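Local coordinates for peptidoglycan D,D-transpeptidase MrdA (PDB 7KIS), which probably cross-links the peptidoglycan of the bacterial cell wall as a penicillin-binding transpeptidase, here bound by a diazabicyclooctane inhibitor, at residues T277-A282 with R477-K482; G473-P478 with D493-I498; P577-A582 with A605-E610. One frame throughout, in Å; residues are numbered along the deposited sequence.

Contact 1 of 3, residues T277-A282 with R477-K482; sequences TGDVLA and RPHLAK
H479 meets T277, G278, D279 and V280 through both its backbone and its ring. Two backbone hydrogen bonds bridge D279 and H479: H479 N donates to G278 O over 3.3 Å, and V280 N donates to H479 O over 3.1 Å. H479 thus binds the residues on either side of D279, the pattern of a single parallel beta bridge.

The imidazole adds side-chain bonds. With chi1 at 51°, it turns so that NE2 reaches T277 O at 3.3 Å, nearly in the ring plane and almost straight, while ND1 makes a weak bond to A481 O. Carbonyls at both ring nitrogens, with the D279 carboxylate standing almost perpendicular to the ring, may raise the basicity of the imidazole.

D279 OD2 forms a salt bridge with K482 NZ, although its modelled length is too short to trust.

Apolar packing is confined to V280, whose two methyls part: CG2 touches P478 CB at 3.9 Å and CG1 meets L480 CD2 at 3.8 Å.

The bridge links the approach to edge strand 280-286 of the antiparallel transpeptidase sheet with the chain leading into strand 481-484, outermost in the separate mixed sheet.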
loop_
_atom_site.group_PDB
_atom_site.type_symbol
_atom_site.label_atom_id
_atom_site.label_comp_id
_atom_site.label_asym_id
_atom_site.label_seq_id
_atom_site.Cartn_x
_atom_site.Cartn_y
_atom_site.Cartn_z
ATOM N N THR A 277 14.459 -2.949 2.573
ATOM C CA THR A 277 14.270 -4.383 2.415
ATOM C C THR A 277 12.996 -4.741 1.663
ATOM O O THR A 277 12.923 -5.831 1.085
ATOM C CB THR A 277 14.241 -5.073 3.786
ATOM O OG1 THR A 277 13.181 -4.519 4.579
ATOM C CG2 THR A 277 15.563 -4.873 4.510
ATOM N N GLY A 278 11.996 -3.863 1.660
ATOM C CA GLY A 278 10.707 -4.192 1.094
ATOM C C GLY A 278 9.779 -4.944 2.020
ATOM O O GLY A 278 8.666 -5.292 1.604
ATOM N N ASP A 279 10.197 -5.210 3.256
ATOM C CA ASP A 279 9.362 -5.953 4.189
ATOM C C ASP A 279 8.084 -5.182 4.495
ATOM O O ASP A 279 8.128 -4.009 4.876
ATOM C CB ASP A 279 10.137 -6.233 5.478
ATOM C CG ASP A 279 11.257 -7.241 5.283
ATOM O OD1 ASP A 279 11.431 -7.729 4.146
ATOM O OD2 ASP A 279 11.964 -7.547 6.267
ATOM N N VAL A 280 6.943 -5.846 4.320
ATOM C CA VAL A 280 5.656 -5.269 4.689
ATOM C C VAL A 280 5.524 -5.304 6.205
ATOM O O VAL A 280 5.133 -6.323 6.783
ATOM C CB VAL A 280 4.489 -6.010 4.006
ATOM C CG1 VAL A 280 3.151 -5.451 4.474
ATOM C CG2 VAL A 280 4.609 -5.907 2.495
ATOM N N LEU A 281 5.887 -4.202 6.861
ATOM C CA LEU A 281 5.838 -4.152 8.316
ATOM C C LEU A 281 4.413 -4.095 8.849
ATOM O O LEU A 281 4.180 -4.495 9.995
ATOM C CB LEU A 281 6.637 -2.954 8.824
ATOM C CG LEU A 281 8.085 -2.907 8.339
ATOM C CD1 LEU A 281 8.736 -1.589 8.719
ATOM C CD2 LEU A 281 8.872 -4.085 8.895
ATOM N N ALA A 282 3.462 -3.612 8.052
ATOM C CA ALA A 282 2.072 -3.557 8.480
ATOM C C ALA A 282 1.165 -3.546 7.259
ATOM O O ALA A 282 1.497 -2.959 6.225
ATOM C CB ALA A 282 1.805 -2.327 9.355
ATOM N N ARG A 477 10.180 -5.111 -4.610
ATOM C CA ARG A 477 8.743 -5.283 -4.471
ATOM C C ARG A 477 8.377 -5.547 -3.013
ATOM O O ARG A 477 9.115 -6.239 -2.303
ATOM C CB ARG A 477 8.256 -6.430 -5.353
ATOM C CG ARG A 477 8.520 -6.210 -6.833
ATOM C CD ARG A 477 7.692 -7.142 -7.698
ATOM N NE ARG A 477 7.584 -6.647 -9.067
ATOM C CZ ARG A 477 6.830 -7.205 -10.007
ATOM N NH1 ARG A 477 6.113 -8.287 -9.732
ATOM N NH2 ARG A 477 6.795 -6.684 -11.226
ATOM N N PRO A 478 7.256 -5.010 -2.536
ATOM C CA PRO A 478 6.796 -5.356 -1.189
ATOM C C PRO A 478 6.471 -6.838 -1.105
ATOM O O PRO A 478 6.077 -7.468 -2.090
ATOM C CB PRO A 478 5.540 -4.495 -1.002
ATOM C CG PRO A 478 5.623 -3.435 -2.056
ATOM C CD PRO A 478 6.358 -4.052 -3.202
ATOM N N HIS A 479 6.641 -7.397 0.089
ATOM C CA HIS A 479 6.374 -8.813 0.287
ATOM C C HIS A 479 6.045 -9.057 1.750
ATOM O O HIS A 479 6.691 -8.496 2.640
ATOM C CB HIS A 479 7.566 -9.677 -0.148
ATOM C CG HIS A 479 8.876 -9.242 0.433
ATOM N ND1 HIS A 479 9.541 -9.971 1.395
ATOM C CD2 HIS A 479 9.650 -8.159 0.181
ATOM C CE1 HIS A 479 10.665 -9.354 1.715
ATOM N NE2 HIS A 479 10.755 -8.251 0.993
ATOM N N LEU A 480 5.040 -9.899 1.987
ATOM C CA LEU A 480 4.682 -10.278 3.348
ATOM C C LEU A 480 5.602 -11.375 3.869
ATOM O O LEU A 480 6.189 -11.245 4.948
ATOM C CB LEU A 480 3.221 -10.729 3.399
ATOM C CG LEU A 480 2.184 -9.673 3.011
ATOM C CD1 LEU A 480 1.000 -10.306 2.298
ATOM C CD2 LEU A 480 1.726 -8.913 4.240
ATOM N N ALA A 481 5.725 -12.468 3.119
ATOM C CA ALA A 481 6.575 -13.584 3.508
ATOM C C ALA A 481 8.034 -13.160 3.604
ATOM O O ALA A 481 8.694 -12.949 2.581
ATOM C CB ALA A 481 6.427 -14.738 2.518
ATOM N N LYS A 482 8.545 -13.024 4.828
ATOM C CA LYS A 482 9.954 -12.694 5.004
ATOM C C LYS A 482 10.841 -13.870 4.613
ATOM O O LYS A 482 11.815 -13.704 3.871
ATOM C CB LYS A 482 10.225 -12.269 6.447
ATOM C CG LYS A 482 11.492 -11.447 6.618
ATOM C CD LYS A 482 11.547 -10.783 7.983
ATOM C CE LYS A 482 12.940 -10.246 8.283
ATOM N NZ LYS A 482 13.400 -9.263 7.260
#

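Contact 2 of 3, residues G473-P478 with D493-I498; sequences GHWIRP and DPMPDI
Two loops of the transpeptidase domain, running nearly antiparallel, come together around W475, with M495 lying along one face of its indole. This is a Met-aromatic contact: M495 SD sits 3.8 Å from the centroid of the six-membered ring and only 14° off its normal, while M495 CB makes a CH-pi contact with the five-membered ring. Bends at chi2 and chi3 let the thioether follow the ring. I498 CD1 reaches W475 NE1 at 3.7 Å, a nitrogen whose hydrogen bond goes to R407 O.

Segment 473-478 leaves helix 459-470, against which W475 and I498 both pack at L468, and 493-498 returns after strand 481-484.

D497 OD1 ties the loops together, accepting from W475 N at 2.6 Å and from H474 ND1 at 2.9 Å, both donors standing off the same face of the carboxylate; the imidazole, turned 89° to that group, meets OD1 in its own plane. Next to this grip, I498 N donates to G473 O over 2.9 Å.

At the far end the R477 guanidinium lies flat beneath D493 O, which is 3.2 Å from CZ and central over the face. M495 CG touches its edge, and the ion pair from R477 NH2 to D493 OD1 is long, without an N-H directed at the oxygen.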
loop_
_atom_site.group_PDB
_atom_site.type_symbol
_atom_site.label_atom_id
_atom_site.label_comp_id
_atom_site.label_asym_id
_atom_site.label_seq_id
_atom_site.Cartn_x
_atom_site.Cartn_y
_atom_site.Cartn_z
ATOM N N GLY A 473 14.954 5.283 -5.691
ATOM C CA GLY A 473 14.672 4.644 -6.958
ATOM C C GLY A 473 15.041 3.182 -7.070
ATOM O O GLY A 473 14.821 2.589 -8.135
ATOM N N HIS A 474 15.591 2.574 -6.022
ATOM C CA HIS A 474 15.908 1.152 -6.067
ATOM C C HIS A 474 14.619 0.358 -5.909
ATOM O O HIS A 474 13.928 0.480 -4.892
ATOM C CB HIS A 474 16.915 0.764 -4.989
ATOM C CG HIS A 474 17.409 -0.644 -5.116
ATOM N ND1 HIS A 474 17.172 -1.415 -6.233
ATOM C CD2 HIS A 474 18.124 -1.423 -4.268
ATOM C CE1 HIS A 474 17.719 -2.606 -6.071
ATOM N NE2 HIS A 474 18.302 -2.638 -4.887
ATOM N N TRP A 475 14.299 -0.457 -6.910
ATOM C CA TRP A 475 13.014 -1.139 -6.978
ATOM C C TRP A 475 13.130 -2.481 -6.267
ATOM O O TRP A 475 13.837 -3.381 -6.731
ATOM C CB TRP A 475 12.582 -1.325 -8.429
ATOM C CG TRP A 475 11.346 -0.566 -8.791
ATOM C CD1 TRP A 475 11.268 0.543 -9.581
ATOM C CD2 TRP A 475 10.005 -0.862 -8.382
ATOM N NE1 TRP A 475 9.964 0.958 -9.689
ATOM C CE2 TRP A 475 9.168 0.112 -8.961
ATOM C CE3 TRP A 475 9.432 -1.854 -7.581
ATOM C CZ2 TRP A 475 7.790 0.124 -8.765
ATOM C CZ3 TRP A 475 8.063 -1.841 -7.387
ATOM C CH2 TRP A 475 7.257 -0.859 -7.977
ATOM N N ILE A 476 12.431 -2.613 -5.143
ATOM C CA ILE A 476 12.262 -3.885 -4.454
ATOM C C ILE A 476 10.785 -4.032 -4.129
ATOM O O ILE A 476 10.208 -3.176 -3.447
ATOM C CB ILE A 476 13.106 -3.968 -3.170
ATOM C CG1 ILE A 476 14.576 -3.663 -3.465
ATOM C CG2 ILE A 476 12.958 -5.338 -2.524
ATOM C CD1 ILE A 476 15.367 -3.244 -2.247
ATOM N N ARG A 477 10.180 -5.111 -4.610
ATOM C CA ARG A 477 8.743 -5.283 -4.471
ATOM C C ARG A 477 8.377 -5.547 -3.013
ATOM O O ARG A 477 9.115 -6.239 -2.303
ATOM C CB ARG A 477 8.256 -6.430 -5.353
ATOM C CG ARG A 477 8.520 -6.210 -6.833
ATOM C CD ARG A 477 7.692 -7.142 -7.698
ATOM N NE ARG A 477 7.584 -6.647 -9.067
ATOM C CZ ARG A 477 6.830 -7.205 -10.007
ATOM N NH1 ARG A 477 6.113 -8.287 -9.732
ATOM N NH2 ARG A 477 6.795 -6.684 -11.226
ATOM N N PRO A 478 7.256 -5.010 -2.536
ATOM C CA PRO A 478 6.796 -5.356 -1.189
ATOM C C PRO A 478 6.471 -6.838 -1.105
ATOM O O PRO A 478 6.077 -7.468 -2.090
ATOM C CB PRO A 478 5.540 -4.495 -1.002
ATOM C CG PRO A 478 5.623 -3.435 -2.056
ATOM C CD PRO A 478 6.358 -4.052 -3.202
ATOM N N ASP A 493 10.111 -11.938 -11.215
ATOM C CA ASP A 493 10.028 -10.848 -12.187
ATOM C C ASP A 493 10.277 -9.528 -11.470
ATOM O O ASP A 493 9.336 -8.895 -10.965
ATOM C CB ASP A 493 8.671 -10.847 -12.889
ATOM C CG ASP A 493 8.555 -9.752 -13.929
ATOM O OD1 ASP A 493 7.621 -8.928 -13.828
ATOM O OD2 ASP A 493 9.399 -9.714 -14.850
ATOM N N PRO A 494 11.526 -9.075 -11.397
ATOM C CA PRO A 494 11.815 -7.789 -10.754
ATOM C C PRO A 494 11.354 -6.620 -11.611
ATOM O O PRO A 494 10.924 -6.769 -12.757
ATOM C CB PRO A 494 13.341 -7.795 -10.594
ATOM C CG PRO A 494 13.765 -9.219 -10.836
ATOM C CD PRO A 494 12.754 -9.788 -11.778
ATOM N N MET A 495 11.452 -5.429 -11.024
ATOM C CA MET A 495 11.191 -4.180 -11.718
ATOM C C MET A 495 12.485 -3.391 -11.871
ATOM O O MET A 495 13.301 -3.357 -10.942
ATOM C CB MET A 495 10.161 -3.325 -10.970
ATOM C CG MET A 495 8.721 -3.765 -11.177
ATOM S SD MET A 495 7.611 -2.383 -11.507
ATOM C CE MET A 495 8.004 -2.029 -13.217
ATOM N N PRO A 496 12.710 -2.758 -13.021
ATOM C CA PRO A 496 13.943 -1.983 -13.199
ATOM C C PRO A 496 13.964 -0.774 -12.279
ATOM O O PRO A 496 12.942 -0.120 -12.059
ATOM C CB PRO A 496 13.896 -1.563 -14.675
ATOM C CG PRO A 496 12.874 -2.461 -15.309
ATOM C CD PRO A 496 11.881 -2.765 -14.236
ATOM N N ASP A 497 15.144 -0.479 -11.738
ATOM C CA ASP A 497 15.284 0.687 -10.883
ATOM C C ASP A 497 15.036 1.959 -11.688
ATOM O O ASP A 497 15.161 1.987 -12.916
ATOM C CB ASP A 497 16.675 0.729 -10.247
ATOM C CG ASP A 497 16.956 -0.482 -9.375
ATOM O OD1 ASP A 497 15.996 -1.045 -8.806
ATOM O OD2 ASP A 497 18.138 -0.869 -9.255
ATOM N N ILE A 498 14.676 3.022 -10.979
ATOM C CA ILE A 498 14.405 4.316 -11.592
ATOM C C ILE A 498 15.690 5.129 -11.502
ATOM O O ILE A 498 16.055 5.628 -10.433
ATOM C CB ILE A 498 13.225 5.021 -10.925
ATOM C CG1 ILE A 498 11.976 4.147 -11.039
ATOM C CG2 ILE A 498 12.976 6.368 -11.573
ATOM C CD1 ILE A 498 10.897 4.502 -10.058
HETATM O O HOH W 1 11.724 -5.575 -7.648
#

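Contact 3 of 3, residues P577-A582 with A605-E610; sequences PQIAVA and AWLLDE
I579 fills the angle between W606 and L607, and its branches carry nearly all of the close packing. CG2 presses against L607 CD1 at 3.7 Å. The other branch, with CG1 anti to the backbone N (chi1 179°) and then turned sharply at chi2 (88°), lays CD1 over one face of the indole, 4.1 Å from W606 CG. The branch point itself, CB, lies 4.0 Å from W606 CD1. The strand side chain is therefore held between one face of the indole, met by CD1, and the L607 methyl CD1, met by CG2, all by apolar contact.

The part around Q578 is looser. Q578 CB approaches L607 CD1 only to 4.4 Å, and Q578 O lies 3.7 Å from W606 NE1, obliquely to the ring and without a hydrogen bond between them. I579 and L607 are buried, while Q578 and W606 are partly exposed, so the looser margin lies on the Q578 side and the indole spans both parts. No hydrogen bond joins the segments.

Q578 and I579 both lie opposite A572 in a classic beta bulge at the entry to strand 579-585. I579 and V581 pack against the last turns of helix 591-607, at M603 among others, and L607 continues that cover onto A572 of strand 566-572. A580 and A582 instead touch helix 459-470. The sheet is thus covered by helices on two faces, the layered alpha-beta-alpha arrangement of penicillin-recognising transpeptidase domains, with this contact at the end of helix 591-607.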
loop_
_atom_site.group_PDB
_atom_site.type_symbol
_atom_site.label_atom_id
_atom_site.label_comp_id
_atom_site.label_asym_id
_atom_site.label_seq_id
_atom_site.Cartn_x
_atom_site.Cartn_y
_atom_site.Cartn_z
ATOM N N PRO A 577 15.848 6.871 5.719
ATOM C CA PRO A 577 14.516 6.244 5.689
ATOM C C PRO A 577 14.499 4.863 6.323
ATOM O O PRO A 577 15.238 3.960 5.921
ATOM C CB PRO A 577 14.196 6.181 4.191
ATOM C CG PRO A 577 15.041 7.243 3.575
ATOM C CD PRO A 577 16.308 7.255 4.375
ATOM N N GLN A 578 13.639 4.708 7.331
ATOM C CA GLN A 578 13.418 3.436 8.000
ATOM C C GLN A 578 11.977 2.951 7.932
ATOM O O GLN A 578 11.734 1.767 8.185
ATOM C CB GLN A 578 13.844 3.518 9.475
ATOM C CG GLN A 578 15.352 3.569 9.683
ATOM C CD GLN A 578 16.020 2.229 9.434
ATOM O OE1 GLN A 578 15.400 1.174 9.581
ATOM N NE2 GLN A 578 17.293 2.262 9.056
ATOM N N ILE A 579 11.024 3.819 7.599
ATOM C CA ILE A 579 9.612 3.453 7.543
ATOM C C ILE A 579 8.957 4.253 6.428
ATOM O O ILE A 579 9.272 5.428 6.226
ATOM C CB ILE A 579 8.910 3.702 8.900
ATOM C CG1 ILE A 579 7.424 3.348 8.827
ATOM C CG2 ILE A 579 9.063 5.152 9.341
ATOM C CD1 ILE A 579 7.120 1.908 9.148
ATOM N N ALA A 580 8.058 3.605 5.687
ATOM C CA ALA A 580 7.247 4.258 4.666
ATOM C C ALA A 580 5.797 3.848 4.867
ATOM O O ALA A 580 5.491 2.653 4.910
ATOM C CB ALA A 580 7.720 3.889 3.256
ATOM N N VAL A 581 4.907 4.833 4.988
ATOM C CA VAL A 581 3.515 4.597 5.354
ATOM C C VAL A 581 2.604 5.274 4.339
ATOM O O VAL A 581 2.878 6.395 3.893
ATOM C CB VAL A 581 3.205 5.105 6.779
ATOM C CG1 VAL A 581 1.795 4.714 7.193
ATOM C CG2 VAL A 581 4.215 4.565 7.773
ATOM N N ALA A 582 1.520 4.591 3.977
ATOM C CA ALA A 582 0.437 5.166 3.190
ATOM C C ALA A 582 -0.872 4.894 3.914
ATOM O O ALA A 582 -1.151 3.749 4.283
ATOM C CB ALA A 582 0.395 4.585 1.775
ATOM N N ALA A 605 5.238 4.571 16.508
ATOM C CA ALA A 605 5.338 3.257 17.137
ATOM C C ALA A 605 6.544 2.474 16.633
ATOM O O ALA A 605 7.075 1.623 17.356
ATOM C CB ALA A 605 4.053 2.466 16.898
ATOM N N TRP A 606 6.987 2.738 15.403
ATOM C CA TRP A 606 8.129 2.031 14.838
ATOM C C TRP A 606 9.463 2.675 15.195
ATOM O O TRP A 606 10.471 1.967 15.301
ATOM C CB TRP A 606 7.995 1.948 13.315
ATOM C CG TRP A 606 9.014 1.062 12.664
ATOM C CD1 TRP A 606 10.113 1.455 11.956
ATOM C CD2 TRP A 606 9.029 -0.371 12.660
ATOM N NE1 TRP A 606 10.811 0.359 11.513
ATOM C CE2 TRP A 606 10.166 -0.776 11.932
ATOM C CE3 TRP A 606 8.191 -1.352 13.201
ATOM C CZ2 TRP A 606 10.488 -2.117 11.733
ATOM C CZ3 TRP A 606 8.512 -2.683 13.002
ATOM C CH2 TRP A 606 9.649 -3.053 12.273
ATOM N N LEU A 607 9.494 3.994 15.387
ATOM C CA LEU A 607 10.749 4.713 15.586
ATOM C C LEU A 607 10.994 5.123 17.028
ATOM O O LEU A 607 12.153 5.261 17.432
ATOM C CB LEU A 607 10.786 5.975 14.718
ATOM C CG LEU A 607 11.385 5.908 13.312
ATOM C CD1 LEU A 607 10.859 4.715 12.533
ATOM C CD2 LEU A 607 11.098 7.200 12.564
ATOM N N LEU A 608 9.938 5.324 17.811
ATOM C CA LEU A 608 10.064 5.807 19.178
ATOM C C LEU A 608 10.124 4.641 20.152
ATOM O O LEU A 608 9.460 3.619 19.957
ATOM C CB LEU A 608 8.892 6.721 19.544
ATOM C CG LEU A 608 9.077 8.229 19.360
ATOM C CD1 LEU A 608 9.633 8.556 17.984
ATOM C CD2 LEU A 608 7.761 8.953 19.595
ATOM N N ASP A 609 10.926 4.795 21.201
ATOM C CA ASP A 609 10.963 3.792 22.255
ATOM C C ASP A 609 9.684 3.920 23.085
ATOM O O ASP A 609 8.747 4.641 22.736
ATOM C CB ASP A 609 12.236 3.931 23.090
ATOM C CG ASP A 609 12.330 5.263 23.828
ATOM O OD1 ASP A 609 11.422 6.108 23.696
ATOM O OD2 ASP A 609 13.330 5.459 24.552
ATOM N N GLU A 610 9.636 3.220 24.211
ATOM C CA GLU A 610 8.447 3.208 25.047
ATOM C C GLU A 610 8.422 4.362 26.043
ATOM O O GLU A 610 7.563 4.384 26.932
ATOM C CB GLU A 610 8.318 1.854 25.743
ATOM C CG GLU A 610 8.177 0.717 24.731
ATOM C CD GLU A 610 7.540 -0.529 25.304
ATOM O OE1 GLU A 610 6.724 -1.157 24.595
ATOM O OE2 GLU A 610 7.864 -0.891 26.454
#

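In the fold
Contacts 1 and 3 reach the same five-stranded antiparallel sheet, and L281 connects them: its CD1 lies 3.5 Å from W606 CZ2 and 3.9 Å from I579 CD1. Contact 2 shares R477 and P478 with contact 1, but no atom of it comes nearer than about 9 Å to contact 3. The centres of contacts 1, 2 and 3 lie about 11, 15 and 16 Å from the centre of the chain. Contacts 1 and 3 have no exposed residue among those that touch, whereas contact 2 has four. Contact 1 joins two sheets mainly by backbone and polar bonds; contact 2 combines a carboxylate grip with aromatic and sulfur packing between loops; contact 3 is small and apolar, closing a helix over a strand.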